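Local coordinates for protein vacuolar aminopeptidase 1 (Saccharomyces cerevisiae, PDB 5JGF) that removes N-terminal amino acids, preferably neutral or hydrophobic ones, from peptides in the yeast vacuole as a dodecameric, zinc-dependent M18 metallopeptidase, at residues D[254-265]-D[438-449]; D[343-351]-D[362-372]. One frame throughout, in Å; residues are numbered along the deposited sequence.

Contact 1 of 2, residues D[254-265]-D[438-449]; sequences HFLFAPRLDDRL and HSIRAATGSKDV. With ZN (zinc ion), chain L; ZN (zinc ion), chain K.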
loop_
_atom_site.group_PDB
_atom_site.type_symbol
_atom_site.label_atom_id
_atom_site.label_comp_id
_atom_site.label_asym_id
_atom_site.label_seq_id
_atom_site.Cartn_x
_atom_site.Cartn_y
_atom_site.Cartn_z
ATOM N N HIS D 254 -37.523 -33.467 0.809
ATOM C CA HIS D 254 -36.364 -34.068 1.466
ATOM C C HIS D 254 -35.823 -33.217 2.611
ATOM O O HIS D 254 -35.007 -33.692 3.401
ATOM C CB HIS D 254 -35.223 -34.248 0.462
ATOM C CG HIS D 254 -35.536 -35.195 -0.651
ATOM N ND1 HIS D 254 -35.255 -34.906 -1.970
ATOM C CD2 HIS D 254 -36.081 -36.434 -0.643
ATOM C CE1 HIS D 254 -35.614 -35.929 -2.727
ATOM N NE2 HIS D 254 -36.118 -36.869 -1.946
ATOM N N PHE D 255 -36.273 -31.969 2.693
ATOM C CA PHE D 255 -35.774 -31.047 3.709
ATOM C C PHE D 255 -36.785 -30.500 4.701
ATOM O O PHE D 255 -37.995 -30.543 4.483
ATOM C CB PHE D 255 -35.111 -29.845 3.027
ATOM C CG PHE D 255 -33.979 -30.212 2.114
ATOM C CD1 PHE D 255 -32.782 -30.693 2.629
ATOM C CD2 PHE D 255 -34.113 -30.074 0.734
ATOM C CE1 PHE D 255 -31.730 -31.034 1.782
ATOM C CE2 PHE D 255 -33.064 -30.413 -0.121
ATOM C CZ PHE D 255 -31.873 -30.893 0.404
ATOM N N LEU D 256 -36.245 -29.959 5.790
ATOM C CA LEU D 256 -37.026 -29.327 6.841
ATOM C C LEU D 256 -36.315 -27.999 7.087
ATOM O O LEU D 256 -35.130 -27.979 7.422
ATOM C CB LEU D 256 -37.026 -30.182 8.117
ATOM C CG LEU D 256 -37.873 -29.698 9.308
ATOM C CD1 LEU D 256 -38.146 -30.860 10.249
ATOM C CD2 LEU D 256 -37.154 -28.582 10.053
ATOM N N PHE D 257 -37.031 -26.896 6.879
ATOM C CA PHE D 257 -36.475 -25.562 7.080
ATOM C C PHE D 257 -37.085 -25.013 8.360
ATOM O O PHE D 257 -38.304 -25.030 8.527
ATOM C CB PHE D 257 -36.842 -24.625 5.919
ATOM C CG PHE D 257 -36.522 -25.174 4.550
ATOM C CD1 PHE D 257 -35.395 -25.961 4.338
ATOM C CD2 PHE D 257 -37.325 -24.852 3.459
ATOM C CE1 PHE D 257 -35.070 -26.418 3.060
ATOM C CE2 PHE D 257 -37.008 -25.303 2.175
ATOM C CZ PHE D 257 -35.880 -26.085 1.976
ATOM N N ALA D 258 -36.249 -24.522 9.261
ATOM C CA ALA D 258 -36.760 -23.991 10.515
ATOM C C ALA D 258 -35.693 -23.223 11.259
ATOM O O ALA D 258 -34.497 -23.442 11.060
ATOM C CB ALA D 258 -37.282 -25.137 11.401
ATOM N N PRO D 259 -36.115 -22.308 12.139
ATOM C CA PRO D 259 -35.155 -21.521 12.908
ATOM C C PRO D 259 -34.725 -22.248 14.174
ATOM O O PRO D 259 -35.382 -23.193 14.620
ATOM C CB PRO D 259 -35.939 -20.262 13.237
ATOM C CG PRO D 259 -37.322 -20.825 13.494
ATOM C CD PRO D 259 -37.488 -21.796 12.331
ATOM N N ARG D 260 -33.598 -21.807 14.723
ATOM C CA ARG D 260 -33.076 -22.325 15.979
ATOM C C ARG D 260 -32.846 -23.839 16.070
ATOM O O ARG D 260 -33.076 -24.439 17.119
ATOM C CB ARG D 260 -34.007 -21.841 17.103
ATOM C CG ARG D 260 -34.320 -20.329 17.003
ATOM C CD ARG D 260 -35.329 -19.829 18.044
ATOM N NE ARG D 260 -36.692 -20.324 17.835
ATOM C CZ ARG D 260 -37.598 -19.762 17.037
ATOM N NH1 ARG D 260 -38.810 -20.300 16.930
ATOM N NH2 ARG D 260 -37.311 -18.663 16.351
ATOM N N LEU D 261 -32.377 -24.451 14.982
ATOM C CA LEU D 261 -32.101 -25.890 14.973
ATOM C C LEU D 261 -30.946 -26.245 15.922
ATOM O O LEU D 261 -30.956 -27.285 16.567
ATOM C CB LEU D 261 -31.774 -26.366 13.550
ATOM C CG LEU D 261 -32.867 -26.292 12.481
ATOM C CD1 LEU D 261 -32.370 -26.966 11.208
ATOM C CD2 LEU D 261 -34.131 -26.993 12.982
ATOM N N ASP D 262 -29.949 -25.377 15.992
ATOM C CA ASP D 262 -28.799 -25.573 16.864
ATOM C C ASP D 262 -29.153 -24.984 18.237
ATOM O O ASP D 262 -29.278 -23.767 18.350
ATOM C CB ASP D 262 -27.610 -24.805 16.264
ATOM C CG ASP D 262 -26.343 -24.892 17.102
ATOM O OD1 ASP D 262 -26.319 -25.610 18.115
ATOM O OD2 ASP D 262 -25.338 -24.247 16.724
ATOM N N ASP D 263 -29.358 -25.801 19.276
ATOM C CA ASP D 263 -29.254 -27.267 19.255
ATOM C C ASP D 263 -30.586 -27.901 19.718
ATOM O O ASP D 263 -30.605 -28.970 20.325
ATOM C CB ASP D 263 -28.084 -27.676 20.181
ATOM C CG ASP D 263 -27.805 -29.178 20.194
ATOM O OD1 ASP D 263 -27.985 -29.842 19.153
ATOM O OD2 ASP D 263 -27.379 -29.707 21.248
ATOM N N ARG D 264 -31.701 -27.241 19.431
ATOM C CA ARG D 264 -33.002 -27.761 19.845
ATOM C C ARG D 264 -33.373 -28.983 19.013
ATOM O O ARG D 264 -34.254 -29.766 19.383
ATOM C CB ARG D 264 -34.054 -26.650 19.741
ATOM C CG ARG D 264 -33.829 -25.589 20.817
ATOM C CD ARG D 264 -34.531 -24.259 20.589
ATOM N NE ARG D 264 -34.073 -23.321 21.610
ATOM C CZ ARG D 264 -34.496 -22.068 21.741
ATOM N NH1 ARG D 264 -35.406 -21.583 20.910
ATOM N NH2 ARG D 264 -33.997 -21.292 22.699
ATOM N N LEU D 265 -32.681 -29.162 17.889
ATOM C CA LEU D 265 -32.916 -30.328 17.032
ATOM C C LEU D 265 -32.481 -31.586 17.803
ATOM O O LEU D 265 -33.239 -32.554 17.918
ATOM C CB LEU D 265 -32.114 -30.194 15.727
ATOM C CG LEU D 265 -32.111 -31.352 14.726
ATOM C CD1 LEU D 265 -33.540 -31.778 14.389
ATOM C CD2 LEU D 265 -31.371 -30.906 13.467
ATOM N N HIS D 438 -26.337 -21.554 12.702
ATOM C CA HIS D 438 -26.307 -20.175 13.193
ATOM C C HIS D 438 -27.010 -19.138 12.327
ATOM O O HIS D 438 -26.956 -17.940 12.612
ATOM C CB HIS D 438 -24.873 -19.724 13.486
ATOM C CG HIS D 438 -24.298 -20.343 14.720
ATOM N ND1 HIS D 438 -23.116 -19.921 15.288
ATOM C CD2 HIS D 438 -24.748 -21.358 15.498
ATOM C CE1 HIS D 438 -22.861 -20.649 16.363
ATOM N NE2 HIS D 438 -23.836 -21.526 16.511
ATOM N N SER D 439 -27.666 -19.586 11.267
ATOM C CA SER D 439 -28.435 -18.662 10.447
ATOM C C SER D 439 -29.709 -18.421 11.258
ATOM O O SER D 439 -29.937 -19.087 12.269
ATOM C CB SER D 439 -28.819 -19.305 9.111
ATOM O OG SER D 439 -29.811 -18.526 8.456
ATOM N N ILE D 440 -30.539 -17.479 10.832
ATOM C CA ILE D 440 -31.785 -17.242 11.545
ATOM C C ILE D 440 -32.781 -18.333 11.117
ATOM O O ILE D 440 -33.750 -18.620 11.822
ATOM C CB ILE D 440 -32.352 -15.833 11.254
ATOM C CG1 ILE D 440 -33.461 -15.514 12.263
ATOM C CG2 ILE D 440 -32.856 -15.745 9.816
ATOM C CD1 ILE D 440 -33.996 -14.099 12.177
ATOM N N ARG D 441 -32.534 -18.950 9.964
ATOM C CA ARG D 441 -33.398 -20.034 9.483
ATOM C C ARG D 441 -32.522 -21.086 8.809
ATOM O O ARG D 441 -31.981 -20.866 7.720
ATOM C CB ARG D 441 -34.456 -19.502 8.509
ATOM C CG ARG D 441 -35.570 -20.507 8.171
ATOM C CD ARG D 441 -36.639 -19.837 7.315
ATOM N NE ARG D 441 -37.737 -20.720 6.909
ATOM C CZ ARG D 441 -38.737 -21.110 7.698
ATOM N NH1 ARG D 441 -39.684 -21.905 7.218
ATOM N NH2 ARG D 441 -38.793 -20.715 8.964
ATOM N N ALA D 442 -32.387 -22.232 9.471
ATOM C CA ALA D 442 -31.541 -23.312 8.982
ATOM C C ALA D 442 -32.294 -24.441 8.287
ATOM O O ALA D 442 -33.494 -24.338 8.026
ATOM C CB ALA D 442 -30.712 -23.871 10.145
ATOM N N ALA D 443 -31.577 -25.520 7.985
ATOM C CA ALA D 443 -32.188 -26.656 7.307
ATOM C C ALA D 443 -31.514 -27.984 7.619
ATOM O O ALA D 443 -30.313 -28.046 7.862
ATOM C CB ALA D 443 -32.171 -26.425 5.798
ATOM N N THR D 444 -32.308 -29.048 7.604
ATOM C CA THR D 444 -31.797 -30.391 7.833
ATOM C C THR D 444 -32.680 -31.324 7.006
ATOM O O THR D 444 -33.558 -30.856 6.280
ATOM C CB THR D 444 -31.844 -30.770 9.342
ATOM O OG1 THR D 444 -31.212 -32.042 9.536
ATOM C CG2 THR D 444 -33.279 -30.826 9.848
ATOM N N GLY D 445 -32.437 -32.628 7.081
ATOM C CA GLY D 445 -33.255 -33.551 6.319
ATOM C C GLY D 445 -34.606 -33.723 6.989
ATOM O O GLY D 445 -34.701 -33.682 8.213
ATOM N N SER D 446 -35.657 -33.916 6.196
ATOM C CA SER D 446 -36.992 -34.105 6.765
ATOM C C SER D 446 -37.099 -35.416 7.562
ATOM O O SER D 446 -37.977 -35.554 8.413
ATOM C CB SER D 446 -38.048 -34.074 5.659
ATOM O OG SER D 446 -37.778 -35.043 4.661
ATOM N N LYS D 447 -36.213 -36.370 7.287
ATOM C CA LYS D 447 -36.197 -37.651 8.005
ATOM C C LYS D 447 -35.238 -37.653 9.200
ATOM O O LYS D 447 -35.268 -38.560 10.034
ATOM C CB LYS D 447 -35.762 -38.795 7.071
ATOM C CG LYS D 447 -36.810 -39.361 6.130
ATOM C CD LYS D 447 -36.376 -40.741 5.611
ATOM C CE LYS D 447 -36.135 -41.713 6.773
ATOM N NZ LYS D 447 -35.934 -43.112 6.291
ATOM N N ASP D 448 -34.381 -36.643 9.282
ATOM C CA ASP D 448 -33.386 -36.595 10.345
ATOM C C ASP D 448 -33.863 -36.495 11.790
ATOM O O ASP D 448 -33.210 -37.020 12.690
ATOM C CB ASP D 448 -32.355 -35.510 10.022
ATOM C CG ASP D 448 -31.387 -35.959 8.939
ATOM O OD1 ASP D 448 -31.136 -35.203 7.977
ATOM O OD2 ASP D 448 -30.875 -37.092 9.052
ATOM N N VAL D 449 -34.992 -35.843 12.033
ATOM C CA VAL D 449 -35.503 -35.775 13.399
ATOM C C VAL D 449 -35.806 -37.215 13.827
ATOM O O VAL D 449 -35.382 -37.665 14.894
ATOM C CB VAL D 449 -36.802 -34.940 13.486
ATOM C CG1 VAL D 449 -37.377 -35.018 14.895
ATOM C CG2 VAL D 449 -36.512 -33.488 13.120
HETATM ZN ZN ZN L . -24.179 -23.110 17.916
HETATM ZN ZN ZN K . -24.721 -26.199 19.138
HETATM O O HOH W 1 -31.592 -21.221 12.630
HETATM O O HOH W 2 -29.214 -23.003 13.617
HETATM O O HOH W 3 -23.573 -26.808 17.099
HETATM O O HOH W 4 -23.515 -24.553 19.292
#

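Contact 2 of 2, residues D[343-351]-D[362-372]; sequences ADVNHLYNP and FPVPNVGITLS. With ZN (zinc ion), chain K.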
loop_
_atom_site.group_PDB
_atom_site.type_symbol
_atom_site.label_atom_id
_atom_site.label_comp_id
_atom_site.label_asym_id
_atom_site.label_seq_id
_atom_site.Cartn_x
_atom_site.Cartn_y
_atom_site.Cartn_z
ATOM N N ALA D 343 -24.542 -34.435 22.440
ATOM C CA ALA D 343 -25.301 -34.272 21.208
ATOM C C ALA D 343 -25.498 -32.821 20.806
ATOM O O ALA D 343 -26.309 -32.107 21.392
ATOM C CB ALA D 343 -26.658 -34.968 21.341
ATOM N N ASP D 344 -24.741 -32.397 19.799
ATOM C CA ASP D 344 -24.832 -31.037 19.287
ATOM C C ASP D 344 -24.779 -31.152 17.768
ATOM O O ASP D 344 -23.986 -31.919 17.220
ATOM C CB ASP D 344 -23.663 -30.186 19.796
ATOM C CG ASP D 344 -23.923 -28.695 19.659
ATOM O OD1 ASP D 344 -24.941 -28.326 19.043
ATOM O OD2 ASP D 344 -23.110 -27.892 20.169
ATOM N N VAL D 345 -25.640 -30.409 17.090
ATOM C CA VAL D 345 -25.686 -30.450 15.637
ATOM C C VAL D 345 -24.324 -30.177 15.014
ATOM O O VAL D 345 -23.530 -29.403 15.548
ATOM C CB VAL D 345 -26.695 -29.416 15.089
ATOM C CG1 VAL D 345 -28.109 -29.802 15.503
ATOM C CG2 VAL D 345 -26.351 -28.020 15.610
ATOM N N ASN D 346 -24.042 -30.850 13.904
ATOM C CA ASN D 346 -22.797 -30.624 13.192
ATOM C C ASN D 346 -23.156 -30.190 11.773
ATOM O O ASN D 346 -24.329 -29.951 11.472
ATOM C CB ASN D 346 -21.883 -31.859 13.203
ATOM C CG ASN D 346 -22.648 -33.158 13.200
ATOM O OD1 ASN D 346 -23.621 -33.314 12.472
ATOM N ND2 ASN D 346 -22.193 -34.113 14.008
ATOM N N HIS D 347 -22.168 -30.107 10.894
ATOM C CA HIS D 347 -22.410 -29.587 9.554
ATOM C C HIS D 347 -22.700 -30.516 8.390
ATOM O O HIS D 347 -21.883 -31.365 8.040
ATOM C CB HIS D 347 -21.233 -28.694 9.155
ATOM C CG HIS D 347 -20.885 -27.659 10.178
ATOM N ND1 HIS D 347 -21.642 -26.525 10.376
ATOM C CD2 HIS D 347 -19.865 -27.592 11.067
ATOM C CE1 HIS D 347 -21.103 -25.802 11.342
ATOM N NE2 HIS D 347 -20.025 -26.428 11.779
ATOM N N LEU D 348 -23.863 -30.327 7.775
ATOM C CA LEU D 348 -24.218 -31.094 6.591
ATOM C C LEU D 348 -23.364 -30.537 5.459
ATOM O O LEU D 348 -23.046 -29.348 5.439
ATOM C CB LEU D 348 -25.684 -30.880 6.209
ATOM C CG LEU D 348 -26.765 -31.779 6.800
ATOM C CD1 LEU D 348 -28.134 -31.298 6.315
ATOM C CD2 LEU D 348 -26.522 -33.222 6.370
ATOM N N TYR D 349 -22.995 -31.396 4.520
ATOM C CA TYR D 349 -22.224 -30.965 3.367
ATOM C C TYR D 349 -23.038 -29.902 2.628
ATOM O O TYR D 349 -24.217 -30.110 2.348
ATOM C CB TYR D 349 -21.999 -32.151 2.431
ATOM C CG TYR D 349 -21.231 -31.818 1.172
ATOM C CD1 TYR D 349 -19.854 -31.606 1.207
ATOM C CD2 TYR D 349 -21.881 -31.730 -0.059
ATOM C CE1 TYR D 349 -19.137 -31.318 0.040
ATOM C CE2 TYR D 349 -21.175 -31.442 -1.229
ATOM C CZ TYR D 349 -19.805 -31.239 -1.170
ATOM O OH TYR D 349 -19.101 -30.964 -2.321
ATOM N N ASN D 350 -22.422 -28.759 2.335
ATOM C CA ASN D 350 -23.105 -27.704 1.579
ATOM C C ASN D 350 -22.460 -27.785 0.197
ATOM O O ASN D 350 -21.292 -27.435 0.035
ATOM C CB ASN D 350 -22.849 -26.322 2.191
ATOM C CG ASN D 350 -23.611 -25.222 1.473
ATOM O OD1 ASN D 350 -23.748 -25.253 0.250
ATOM N ND2 ASN D 350 -24.102 -24.240 2.226
ATOM N N PRO D 351 -23.211 -28.249 -0.815
ATOM C CA PRO D 351 -22.692 -28.388 -2.180
ATOM C C PRO D 351 -22.118 -27.146 -2.847
ATOM O O PRO D 351 -21.352 -27.259 -3.806
ATOM C CB PRO D 351 -23.886 -28.963 -2.943
ATOM C CG PRO D 351 -25.053 -28.334 -2.249
ATOM C CD PRO D 351 -24.669 -28.475 -0.787
ATOM N N PHE D 362 -17.824 -35.893 5.795
ATOM C CA PHE D 362 -18.956 -34.984 5.861
ATOM C C PHE D 362 -20.229 -35.805 5.726
ATOM O O PHE D 362 -20.242 -36.846 5.064
ATOM C CB PHE D 362 -18.881 -33.889 4.779
ATOM C CG PHE D 362 -18.865 -34.408 3.366
ATOM C CD1 PHE D 362 -20.009 -34.952 2.792
ATOM C CD2 PHE D 362 -17.703 -34.328 2.602
ATOM C CE1 PHE D 362 -20.002 -35.409 1.472
ATOM C CE2 PHE D 362 -17.683 -34.782 1.279
ATOM C CZ PHE D 362 -18.833 -35.321 0.714
ATOM N N PRO D 363 -21.306 -35.370 6.394
ATOM C CA PRO D 363 -22.596 -36.059 6.356
ATOM C C PRO D 363 -23.534 -35.496 5.293
ATOM O O PRO D 363 -23.341 -34.385 4.800
ATOM C CB PRO D 363 -23.134 -35.822 7.757
ATOM C CG PRO D 363 -22.707 -34.397 8.006
ATOM C CD PRO D 363 -21.277 -34.370 7.479
ATOM N N VAL D 364 -24.548 -36.280 4.947
ATOM C CA VAL D 364 -25.548 -35.862 3.979
ATOM C C VAL D 364 -26.902 -36.030 4.661
ATOM O O VAL D 364 -26.998 -36.658 5.716
ATOM C CB VAL D 364 -25.475 -36.698 2.684
ATOM C CG1 VAL D 364 -24.115 -36.486 2.021
ATOM C CG2 VAL D 364 -25.696 -38.174 2.986
ATOM N N PRO D 365 -27.966 -35.470 4.074
ATOM C CA PRO D 365 -29.301 -35.573 4.671
ATOM C C PRO D 365 -29.970 -36.946 4.671
ATOM O O PRO D 365 -29.706 -37.786 3.813
ATOM C CB PRO D 365 -30.125 -34.570 3.860
ATOM C CG PRO D 365 -29.091 -33.647 3.241
ATOM C CD PRO D 365 -27.986 -34.590 2.893
ATOM N N ASN D 366 -30.840 -37.142 5.657
ATOM C CA ASN D 366 -31.655 -38.346 5.795
ATOM C C ASN D 366 -30.970 -39.707 5.834
ATOM O O ASN D 366 -31.516 -40.698 5.340
ATOM C CB ASN D 366 -32.715 -38.329 4.690
ATOM C CG ASN D 366 -33.472 -37.016 4.650
ATOM O OD1 ASN D 366 -33.961 -36.542 5.674
ATOM N ND2 ASN D 366 -33.568 -36.417 3.469
ATOM N N VAL D 367 -29.793 -39.764 6.440
ATOM C CA VAL D 367 -29.063 -41.020 6.546
ATOM C C VAL D 367 -28.974 -41.481 7.996
ATOM O O VAL D 367 -29.343 -42.609 8.320
ATOM C CB VAL D 367 -27.642 -40.883 5.967
ATOM C CG1 VAL D 367 -26.816 -42.122 6.292
ATOM C CG2 VAL D 367 -27.726 -40.686 4.457
ATOM N N GLY D 368 -28.489 -40.604 8.869
ATOM C CA GLY D 368 -28.369 -40.967 10.268
ATOM C C GLY D 368 -27.523 -39.999 11.070
ATOM O O GLY D 368 -27.090 -38.965 10.561
ATOM N N ILE D 369 -27.284 -40.349 12.328
ATOM C CA ILE D 369 -26.498 -39.522 13.233
ATOM C C ILE D 369 -25.094 -39.300 12.674
ATOM O O ILE D 369 -24.565 -40.139 11.944
ATOM C CB ILE D 369 -26.407 -40.190 14.635
ATOM C CG1 ILE D 369 -26.147 -39.134 15.711
ATOM C CG2 ILE D 369 -25.313 -41.262 14.641
ATOM C CD1 ILE D 369 -27.352 -38.249 16.003
ATOM N N THR D 370 -24.493 -38.166 13.020
ATOM C CA THR D 370 -23.152 -37.849 12.552
ATOM C C THR D 370 -22.181 -37.741 13.715
ATOM O O THR D 370 -22.409 -36.999 14.666
ATOM C CB THR D 370 -23.133 -36.526 11.755
ATOM O OG1 THR D 370 -23.945 -36.674 10.585
ATOM C CG2 THR D 370 -21.703 -36.171 11.328
ATOM N N LEU D 371 -21.100 -38.504 13.631
ATOM C CA LEU D 371 -20.079 -38.502 14.659
ATOM C C LEU D 371 -19.171 -37.297 14.403
ATOM O O LEU D 371 -18.753 -37.063 13.265
ATOM C CB LEU D 371 -19.285 -39.806 14.570
ATOM C CG LEU D 371 -18.776 -40.483 15.840
ATOM C CD1 LEU D 371 -19.866 -40.543 16.905
ATOM C CD2 LEU D 371 -18.312 -41.885 15.467
ATOM N N SER D 372 -18.893 -36.523 15.448
ATOM C CA SER D 372 -18.030 -35.347 15.328
ATOM C C SER D 372 -16.638 -35.735 15.797
ATOM O O SER D 372 -16.437 -36.098 16.962
ATOM C CB SER D 372 -18.565 -34.191 16.175
ATOM O OG SER D 372 -19.829 -33.753 15.704
HETATM ZN ZN ZN K . -24.721 -26.199 19.138
HETATM O O HOH W 5 -21.236 -32.346 17.411
HETATM O O HOH W 3 -23.573 -26.808 17.099
HETATM O O HOH W 4 -23.515 -24.553 19.292
#

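Contact 1 of 2, residues D[254-265]-D[438-449]
Asp262 and His438 meet at the two-zinc centre. The Asp262 carboxylate bridges the metals: OD2 binds the chain L zinc at 2.0 Å, and OD1 binds the chain K zinc. His438 NE2 takes the chain L zinc at 2.1 Å, its ring 14° from the carboxylate plane. Glu299 also binds this zinc; His91 and Asp344 serve the other.

Backbone bonds pair strands 255-258 and 442-445 antiparallel. Leu256 and Thr444 exchange two bonds, as do Ala258 and Ala442. Ser446 N extends the ladder to His254 O at 2.9 Å.

Among apolar contacts, Phe257 turns the CD1 edge of its ring to Ala443 CB at 3.6 Å. On the face carrying Leu256, Ala258, Ala442 and Thr444, Leu261 CD1 sits on Ala442 CB at 3.7 Å. The helix residues Leu265 and Val449 meet, CD1 to CG2, at 3.7 Å.

Arg441 runs extended to NE and then turns (chi4 77°), so that Phe257 O and Ala258 CA lie over one face of its guanidinium. NH1 forms a salt bridge with Asp131 of a second subunit.

Strand 255-258 is the middle of a three-stranded antiparallel sheet, between 247-249 and 442-445. Phe15 of helix 7-21 packs against Leu261, Leu265 and Val449.

Contact 2 of 2, residues D[343-351]-D[362-372]
Tyr349 and Phe362 stack face to face, offset, with centroids 4.3 Å apart and planes at 28°. Tyr349 CD1 lies over the centre of the Phe362 ring, while Phe362 CZ sits over the rim of the tyrosine. With Tyr349 CG anti to the backbone N (chi1 179°), its ring runs alongside Phe362. The Asn346 amide is also flat: both ND2 bonds lie near its plane, and OD1 rests against Thr370 CB at 3.3 Å.

The segments start and end on strands 339-347 and 369-372 of the mixed M18 sheet, and their loops carry the stack. Asn346, packed on Ala433 of strand 426-434, reaches past that strand to 370-372. Its ND2 gives a nearly straight bond to Ser372 OG at 2.9 Å and a bent one to Thr370 O at 3.0 Å. An alanine here would remove the amide and is likely to cost Thr370 O and Ser372 OG this donor, leaving water 5 to bridge Ser372 OG to Asp344 O.

Leu348 CD2 packs 3.3 Å from Val364 C. Asp344 binds the chain K zinc through OD1 and OD2 and, like His347, probably binds substrate. Tyr349 N donates to Pro363 O at 3.0 Å, nearly along the C=O axis (N-H...O 168°).

Both contacts are largely buried and share the chain K zinc: Asp262 in contact 1 and Asp344 in contact 2 bind it, with waters 3 and 4. Contact 1 pairs two strands of a small antiparallel sheet by a regular backbone ladder. Contact 2 joins non-adjacent strands of the central sheet and their loops; there, hydrogen bonds from a side-chain amide, one backbone hydrogen bond and a ring stack make the contact. Contact 2 is nested in the chain loop that contact 1 closes, and the centres are about 11 Å apart. Asn366 joins them directly: its OD1 probably accepts from Lys447 N and its N probably donates to Asp448 OD1. Both contacts also touch a second subunit of the dodecamer.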